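Local structure of ethylbenzene dehydrogenase beta-subunit (Aromatoleum aromaticum, 2IVF) at residues L88-H99 with H112-T120. The protein is the iron-sulfur subunit of a multi-subunit dehydrogenase, a ferredoxin-like protein that holds several iron-sulfur clusters and probably relays electrons between them. Numbering follows the deposited sequence.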
loop_
_atom_site.group_PDB
_atom_site.type_symbol
_atom_site.label_atom_id
_atom_site.label_comp_id
_atom_site.label_asym_id
_atom_site.label_seq_id
_atom_site.Cartn_x
_atom_site.Cartn_y
_atom_site.Cartn_z
ATOM N N LEU B 88 23.418 -8.200 -8.938
ATOM C CA LEU B 88 22.558 -7.048 -8.766
ATOM C C LEU B 88 21.093 -7.465 -8.811
ATOM O O LEU B 88 20.262 -7.006 -8.000
ATOM C CB LEU B 88 22.803 -6.020 -9.869
ATOM C CG LEU B 88 21.941 -4.752 -9.840
ATOM C CD1 LEU B 88 21.858 -4.236 -8.423
ATOM C CD2 LEU B 88 22.488 -3.692 -10.815
ATOM N N ILE B 89 20.784 -8.341 -9.773
ATOM C CA ILE B 89 19.411 -8.847 -9.894
ATOM C C ILE B 89 19.037 -9.650 -8.670
ATOM O O ILE B 89 17.970 -9.417 -8.104
ATOM C CB ILE B 89 19.171 -9.649 -11.200
ATOM C CG1 ILE B 89 19.281 -8.708 -12.398
ATOM C CG2 ILE B 89 17.762 -10.298 -11.251
ATOM C CD1 ILE B 89 19.519 -9.448 -13.674
ATOM N N ASP B 90 19.912 -10.553 -8.226
ATOM C CA ASP B 90 19.652 -11.332 -6.998
ATOM C C ASP B 90 19.329 -10.380 -5.841
ATOM O O ASP B 90 18.497 -10.682 -4.975
ATOM C CB ASP B 90 20.860 -12.172 -6.570
ATOM C CG ASP B 90 21.157 -13.335 -7.474
ATOM O OD1 ASP B 90 20.236 -13.876 -8.109
ATOM O OD2 ASP B 90 22.349 -13.737 -7.518
ATOM N N SER B 91 20.004 -9.218 -5.834
ATOM C CA SER B 91 19.916 -8.260 -4.775
ATOM C C SER B 91 18.769 -7.291 -4.972
ATOM O O SER B 91 18.685 -6.257 -4.311
ATOM C CB SER B 91 21.258 -7.526 -4.644
ATOM O OG SER B 91 22.296 -8.485 -4.461
ATOM N N GLY B 92 17.896 -7.606 -5.916
ATOM C CA GLY B 92 16.648 -6.866 -6.074
ATOM C C GLY B 92 16.672 -5.819 -7.176
ATOM O O GLY B 92 15.651 -5.189 -7.441
ATOM N N ASP B 93 17.844 -5.614 -7.785
ATOM C CA ASP B 93 18.007 -4.717 -8.923
ATOM C C ASP B 93 17.800 -3.306 -8.396
ATOM O O ASP B 93 17.775 -3.095 -7.198
ATOM C CB ASP B 93 16.996 -5.042 -10.031
ATOM C CG ASP B 93 17.522 -4.726 -11.454
ATOM O OD1 ASP B 93 17.951 -3.566 -11.704
ATOM O OD2 ASP B 93 17.462 -5.639 -12.311
ATOM N N ASP B 94 17.653 -2.353 -9.312
ATOM C CA ASP B 94 17.412 -0.951 -8.970
ATOM C C ASP B 94 16.670 -0.421 -10.198
ATOM O O ASP B 94 17.239 0.252 -11.085
ATOM C CB ASP B 94 18.722 -0.220 -8.703
ATOM C CG ASP B 94 18.538 1.279 -8.485
ATOM O OD1 ASP B 94 17.466 1.700 -8.039
ATOM O OD2 ASP B 94 19.503 2.023 -8.766
ATOM N N PHE B 95 15.394 -0.792 -10.276
ATOM C CA PHE B 95 14.626 -0.582 -11.502
ATOM C C PHE B 95 14.629 0.882 -11.893
ATOM O O PHE B 95 14.428 1.754 -11.054
ATOM C CB PHE B 95 13.185 -1.007 -11.334
ATOM C CG PHE B 95 12.966 -2.492 -11.252
ATOM C CD1 PHE B 95 13.971 -3.410 -11.504
ATOM C CD2 PHE B 95 11.702 -2.970 -10.923
ATOM C CE1 PHE B 95 13.735 -4.747 -11.412
ATOM C CE2 PHE B 95 11.483 -4.324 -10.831
ATOM C CZ PHE B 95 12.493 -5.188 -11.083
ATOM N N GLN B 96 14.877 1.135 -13.162
ATOM C CA GLN B 96 14.768 2.473 -13.731
ATOM C C GLN B 96 13.413 2.551 -14.413
ATOM O O GLN B 96 12.930 1.558 -14.968
ATOM C CB GLN B 96 15.860 2.661 -14.733
ATOM C CG GLN B 96 17.269 2.299 -14.122
ATOM C CD GLN B 96 17.634 3.284 -13.050
ATOM O OE1 GLN B 96 17.725 4.486 -13.315
ATOM N NE2 GLN B 96 17.816 2.808 -11.820
ATOM N N PHE B 97 12.830 3.736 -14.426
ATOM C CA PHE B 97 11.502 3.925 -15.006
ATOM C C PHE B 97 11.550 4.961 -16.092
ATOM O O PHE B 97 12.535 5.656 -16.223
ATOM C CB PHE B 97 10.517 4.276 -13.916
ATOM C CG PHE B 97 10.230 3.115 -13.003
ATOM C CD1 PHE B 97 9.222 2.236 -13.294
ATOM C CD2 PHE B 97 11.011 2.870 -11.889
ATOM C CE1 PHE B 97 8.984 1.134 -12.483
ATOM C CE2 PHE B 97 10.765 1.793 -11.097
ATOM C CZ PHE B 97 9.744 0.914 -11.403
ATOM N N ASN B 98 10.495 5.060 -16.898
ATOM C CA ASN B 98 10.561 5.821 -18.141
ATOM C C ASN B 98 9.539 6.940 -18.222
ATOM O O ASN B 98 8.872 7.132 -19.237
ATOM C CB ASN B 98 10.408 4.859 -19.325
ATOM C CG ASN B 98 9.098 4.139 -19.326
ATOM O OD1 ASN B 98 8.540 3.836 -18.264
ATOM N ND2 ASN B 98 8.588 3.845 -20.516
ATOM N N HIS B 99 9.459 7.744 -17.154
ATOM C CA HIS B 99 8.486 8.827 -17.089
ATOM C C HIS B 99 8.507 9.734 -18.304
ATOM O O HIS B 99 7.465 9.937 -18.940
ATOM C CB HIS B 99 8.715 9.713 -15.861
ATOM C CG HIS B 99 8.696 8.992 -14.562
ATOM N ND1 HIS B 99 9.781 8.280 -14.097
ATOM C CD2 HIS B 99 7.751 8.918 -13.601
ATOM C CE1 HIS B 99 9.493 7.789 -12.907
ATOM N NE2 HIS B 99 8.261 8.150 -12.592
ATOM N N HIS B 112 4.546 2.557 -22.599
ATOM C CA HIS B 112 3.820 2.633 -21.334
ATOM C C HIS B 112 4.836 2.702 -20.268
ATOM O O HIS B 112 5.997 2.466 -20.512
ATOM C CB HIS B 112 2.902 1.400 -21.127
ATOM C CG HIS B 112 3.622 0.094 -21.194
ATOM N ND1 HIS B 112 3.889 -0.676 -20.074
ATOM C CD2 HIS B 112 4.127 -0.585 -22.247
ATOM C CE1 HIS B 112 4.524 -1.772 -20.440
ATOM N NE2 HIS B 112 4.697 -1.731 -21.752
ATOM N N PHE B 113 4.391 3.041 -19.071
ATOM C CA PHE B 113 5.240 3.159 -17.908
ATOM C C PHE B 113 5.650 1.785 -17.402
ATOM O O PHE B 113 4.794 0.958 -17.096
ATOM C CB PHE B 113 4.463 3.921 -16.793
ATOM C CG PHE B 113 5.318 4.297 -15.627
ATOM C CD1 PHE B 113 6.176 5.393 -15.715
ATOM C CD2 PHE B 113 5.320 3.538 -14.477
ATOM C CE1 PHE B 113 6.956 5.737 -14.647
ATOM C CE2 PHE B 113 6.132 3.870 -13.403
ATOM C CZ PHE B 113 6.957 4.980 -13.497
ATOM N N HIS B 114 6.959 1.526 -17.319
ATOM C CA HIS B 114 7.381 0.219 -16.956
ATOM C C HIS B 114 8.830 0.251 -16.482
ATOM O O HIS B 114 9.552 1.214 -16.753
ATOM C CB HIS B 114 7.226 -0.678 -18.185
ATOM C CG HIS B 114 8.281 -0.456 -19.203
ATOM N ND1 HIS B 114 9.572 -0.925 -19.052
ATOM C CD2 HIS B 114 8.251 0.208 -20.380
ATOM C CE1 HIS B 114 10.284 -0.568 -20.106
ATOM N NE2 HIS B 114 9.508 0.123 -20.925
ATOM N N PRO B 115 9.240 -0.767 -15.726
ATOM C CA PRO B 115 10.618 -0.849 -15.243
ATOM C C PRO B 115 11.595 -1.375 -16.252
ATOM O O PRO B 115 11.195 -2.073 -17.204
ATOM C CB PRO B 115 10.509 -1.832 -14.073
ATOM C CG PRO B 115 9.393 -2.737 -14.490
ATOM C CD PRO B 115 8.416 -1.874 -15.198
ATOM N N THR B 116 12.867 -1.039 -16.031
ATOM C CA THR B 116 13.988 -1.515 -16.828
ATOM C C THR B 116 15.044 -1.908 -15.778
ATOM O O THR B 116 15.296 -1.150 -14.850
ATOM C CB THR B 116 14.552 -0.414 -17.729
ATOM O OG1 THR B 116 13.543 0.038 -18.637
ATOM C CG2 THR B 116 15.777 -0.887 -18.542
ATOM N N SER B 117 15.648 -3.085 -15.937
ATOM C CA SER B 117 16.714 -3.532 -15.035
ATOM C C SER B 117 17.932 -2.639 -15.149
ATOM O O SER B 117 18.363 -2.301 -16.248
ATOM C CB SER B 117 17.121 -4.993 -15.325
ATOM O OG SER B 117 18.362 -5.318 -14.681
ATOM N N LYS B 118 18.517 -2.297 -14.002
ATOM C CA LYS B 118 19.758 -1.562 -13.986
ATOM C C LYS B 118 20.949 -2.477 -14.349
ATOM O O LYS B 118 21.995 -2.005 -14.738
ATOM C CB LYS B 118 20.000 -0.889 -12.634
ATOM C CG LYS B 118 20.945 0.312 -12.759
ATOM C CD LYS B 118 21.036 1.187 -11.498
ATOM C CE LYS B 118 21.808 2.470 -11.811
ATOM N NZ LYS B 118 22.082 3.326 -10.603
ATOM N N SER B 119 20.758 -3.781 -14.242
ATOM C CA SER B 119 21.794 -4.746 -14.559
ATOM C C SER B 119 21.843 -5.065 -16.050
ATOM O O SER B 119 22.909 -4.993 -16.647
ATOM C CB SER B 119 21.565 -6.020 -13.732
ATOM O OG SER B 119 22.591 -6.983 -13.908
ATOM N N THR B 120 20.708 -5.419 -16.642
ATOM C CA THR B 120 20.653 -5.819 -18.043
ATOM C C THR B 120 20.284 -4.702 -19.005
ATOM O O THR B 120 20.384 -4.885 -20.223
ATOM C CB THR B 120 19.604 -6.890 -18.302
ATOM O OG1 THR B 120 18.295 -6.357 -18.025
ATOM C CG2 THR B 120 19.862 -8.147 -17.464
HETATM O O HOH W 1 22.739 -8.937 -12.249
#
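Gln96 and Thr116 pair through their backbones as an antiparallel hydrogen-bonded pair, Gln96 N to Thr116 O at 2.9 Å and Thr116 N to Gln96 O at 2.8 Å, showing how a single bridge can join two irregular chains when side chains extend the grip on either side.

Toward one end, the carboxylate of Asp93 takes the turn at 117-119 with both oxygens. Asp93 OD2 receives the hydroxyl OG of Ser117 (2.6 Å) and Asp93 OD1 receives the backbone N of Lys118 (2.7 Å), each on a syn lone pair. The anti lone pair of OD1 accepts Asp94 N, so three bonds fix the carboxylate's rotation. Ser117 OG, turned to that carboxylate by a chi1 of 166°, in turn accepts from the backbone N of Ser119 and Thr120, an ST turn and ST motif. The extended Lys118 chain runs alongside Asp94, ending in a weak salt bridge, while a water links Ile89 N to Ser119 OG.

Beyond the bridge the side-chain amide of Asn98 imitates a backbone partner: OD1 accepts His114 N, and ND2 gives a nearly straight bond (174°) to His112 O. That oxygen lies in the Asn98 amide plane, though ND2 sits 36° above the His112 carbonyl plane; ND2 also bonds Glu101 OE1.

Apolar contacts fill one flank. Pro115 CB touches both Phe95 CD2 (3.6 Å) and Phe97 CE1. The Phe97 and Phe113 rings lie almost parallel but displaced, with little overlap, whereas Phe113 CE1 lies over the middle of the His99 ring, 3.4 Å above its plane, a T-shaped (edge-to-face) pair. His99 NE2 is held by Thr860 O of the alpha-subunit, and Phe97 packs on Ser862 of that chain.

The whole is an isolated antiparallel beta bridge closing the base of an excursion that carries helix 99-104, with an aromatic cluster at the alpha-subunit interface.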